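Nucleoporin nup120 (Schizosaccharomyces pombe, PDB 4GQ2) serves as a structural component of the nuclear pore complex, which can also act as a docking site for transiently associated nuclear transport factors. Local coordinates at residues 728-733 and 835-840. Numbering follows the deposited sequence.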
loop_
_atom_site.group_PDB
_atom_site.type_symbol
_atom_site.label_atom_id
_atom_site.label_comp_id
_atom_site.label_asym_id
_atom_site.label_seq_id
_atom_site.Cartn_x
_atom_site.Cartn_y
_atom_site.Cartn_z
ATOM N N ASP A 728 20.663 -0.546 -2.700
ATOM C CA ASP A 728 19.829 0.513 -2.164
ATOM C C ASP A 728 18.467 0.528 -2.881
ATOM O O ASP A 728 17.409 0.493 -2.239
ATOM C CB ASP A 728 20.535 1.861 -2.345
ATOM C CG ASP A 728 21.664 2.076 -1.348
ATOM O OD1 ASP A 728 21.818 1.267 -0.411
ATOM O OD2 ASP A 728 22.395 3.077 -1.497
ATOM N N TRP A 729 18.509 0.567 -4.214
ATOM C CA TRP A 729 17.301 0.569 -5.028
ATOM C C TRP A 729 16.391 -0.539 -4.619
ATOM O O TRP A 729 15.194 -0.320 -4.436
ATOM C CB TRP A 729 17.618 0.460 -6.516
ATOM C CG TRP A 729 16.390 0.699 -7.350
ATOM C CD1 TRP A 729 15.908 1.918 -7.821
ATOM C CD2 TRP A 729 15.411 -0.305 -7.802
ATOM N NE1 TRP A 729 14.733 1.745 -8.524
ATOM C CE2 TRP A 729 14.375 0.437 -8.547
ATOM C CE3 TRP A 729 15.283 -1.690 -7.658
ATOM C CZ2 TRP A 729 13.273 -0.203 -9.120
ATOM C CZ3 TRP A 729 14.173 -2.324 -8.245
ATOM C CH2 TRP A 729 13.194 -1.594 -8.957
ATOM N N ARG A 730 16.957 -1.733 -4.455
ATOM C CA ARG A 730 16.184 -2.918 -4.106
ATOM C C ARG A 730 15.408 -2.715 -2.821
ATOM O O ARG A 730 14.202 -2.909 -2.800
ATOM C CB ARG A 730 17.086 -4.148 -3.974
ATOM C CG ARG A 730 16.313 -5.419 -3.683
ATOM C CD ARG A 730 17.219 -6.637 -3.693
ATOM N NE ARG A 730 17.799 -6.820 -2.378
ATOM C CZ ARG A 730 17.447 -7.752 -1.505
ATOM N NH1 ARG A 730 16.525 -8.656 -1.791
ATOM N NH2 ARG A 730 18.055 -7.778 -0.337
ATOM N N LEU A 731 16.106 -2.320 -1.759
ATOM C CA LEU A 731 15.500 -2.227 -0.438
ATOM C C LEU A 731 14.476 -1.122 -0.391
ATOM O O LEU A 731 13.405 -1.281 0.188
ATOM C CB LEU A 731 16.565 -2.015 0.639
ATOM C CG LEU A 731 17.529 -3.190 0.844
ATOM C CD1 LEU A 731 18.343 -2.983 2.108
ATOM C CD2 LEU A 731 16.773 -4.510 0.922
ATOM N N VAL A 732 14.808 -0.009 -1.030
ATOM C CA VAL A 732 13.903 1.123 -1.122
ATOM C C VAL A 732 12.623 0.767 -1.899
ATOM O O VAL A 732 11.516 0.998 -1.409
ATOM C CB VAL A 732 14.639 2.357 -1.698
ATOM C CG1 VAL A 732 13.660 3.422 -2.153
ATOM C CG2 VAL A 732 15.602 2.921 -0.651
ATOM N N SER A 733 12.779 0.178 -3.084
ATOM C CA SER A 733 11.635 -0.204 -3.922
ATOM C C SER A 733 10.803 -1.294 -3.269
ATOM O O SER A 733 9.583 -1.284 -3.364
ATOM C CB SER A 733 12.085 -0.636 -5.325
ATOM O OG SER A 733 12.823 0.404 -5.959
ATOM N N TRP A 835 11.094 -10.569 -4.038
ATOM C CA TRP A 835 12.179 -9.770 -3.458
ATOM C C TRP A 835 13.135 -10.576 -2.620
ATOM O O TRP A 835 14.269 -10.137 -2.388
ATOM C CB TRP A 835 11.600 -8.656 -2.594
ATOM C CG TRP A 835 10.854 -7.599 -3.358
ATOM C CD1 TRP A 835 9.485 -7.386 -3.385
ATOM C CD2 TRP A 835 11.420 -6.558 -4.243
ATOM N NE1 TRP A 835 9.171 -6.313 -4.192
ATOM C CE2 TRP A 835 10.284 -5.773 -4.733
ATOM C CE3 TRP A 835 12.700 -6.209 -4.646
ATOM C CZ2 TRP A 835 10.450 -4.686 -5.580
ATOM C CZ3 TRP A 835 12.855 -5.115 -5.509
ATOM C CH2 TRP A 835 11.756 -4.377 -5.968
ATOM N N LEU A 836 12.690 -11.740 -2.133
ATOM C CA LEU A 836 13.547 -12.606 -1.303
ATOM C C LEU A 836 14.715 -13.112 -2.123
ATOM O O LEU A 836 14.537 -13.520 -3.270
ATOM C CB LEU A 836 12.760 -13.782 -0.714
ATOM C CG LEU A 836 11.823 -13.477 0.457
ATOM C CD1 LEU A 836 10.869 -14.638 0.685
ATOM C CD2 LEU A 836 12.604 -13.160 1.732
ATOM N N ASN A 837 15.913 -13.065 -1.545
ATOM C CA ASN A 837 17.122 -13.448 -2.267
ATOM C C ASN A 837 17.380 -14.958 -2.211
ATOM O O ASN A 837 16.491 -15.716 -1.831
ATOM C CB ASN A 837 18.337 -12.626 -1.784
ATOM C CG ASN A 837 18.710 -12.889 -0.323
ATOM O OD1 ASN A 837 18.360 -13.914 0.268
ATOM N ND2 ASN A 837 19.455 -11.963 0.254
ATOM N N SER A 838 18.594 -15.382 -2.565
ATOM C CA SER A 838 18.939 -16.803 -2.699
ATOM C C SER A 838 19.615 -17.464 -1.492
ATOM O O SER A 838 19.983 -18.626 -1.569
ATOM C CB SER A 838 19.810 -17.010 -3.929
ATOM O OG SER A 838 19.064 -16.749 -5.097
ATOM N N ASP A 839 19.786 -16.727 -0.396
ATOM C CA ASP A 839 20.256 -17.310 0.870
ATOM C C ASP A 839 19.336 -18.468 1.301
ATOM O O ASP A 839 18.127 -18.419 1.062
ATOM C CB ASP A 839 20.307 -16.250 1.984
ATOM C CG ASP A 839 21.128 -15.022 1.603
ATOM O OD1 ASP A 839 22.086 -15.158 0.814
ATOM O OD2 ASP A 839 20.815 -13.914 2.098
ATOM N N PRO A 840 19.907 -19.514 1.928
ATOM C CA PRO A 840 19.106 -20.669 2.334
ATOM C C PRO A 840 17.876 -20.341 3.179
ATOM O O PRO A 840 16.797 -20.857 2.897
ATOM C CB PRO A 840 20.112 -21.528 3.108
ATOM C CG PRO A 840 21.408 -21.250 2.410
ATOM C CD PRO A 840 21.354 -19.788 2.048
#
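Trp835, in the loop before helix 840-852, reaches back to helix 719-739 and sets the six-membered end of its indole against Trp729, Arg730 and Ser733. Its CG lies anti to its own carbonyl carbon (chi1 -68°), which brings that end of the ring up to the helix. Along the ring, CE3 meets the Arg730 CG methylene at 3.8 Å. Next, CZ3 lies 3.7 Å from the backbone O of Arg730. At the far end CH2 touches both Ser733 CB (3.8 Å) and Trp729 CZ3 (3.9 Å). The Trp729 atom comes in at the Trp835 ring edge, and the two side chains cross nearly at a right angle. Trp835 NE1 hydrogen-bonds to Glu737 OE2. Arg730 runs the opposite way past the indole, bends at chi3 (87°) and brings NH1 to 2.8 Å from Trp835 O, close but poorly angled for a hydrogen bond; its salt bridges go to Asp811 and Glu727. With an alanine at Trp835, a gap would probably open beside Trp729 and Ser733, and Glu737 would lose its indole partner. Beyond, Asn837 OD1 accepts from Asp839 N in an Asx turn. This is buried loop-to-helix packing in the helical part of a protein that also carries a beta-propeller.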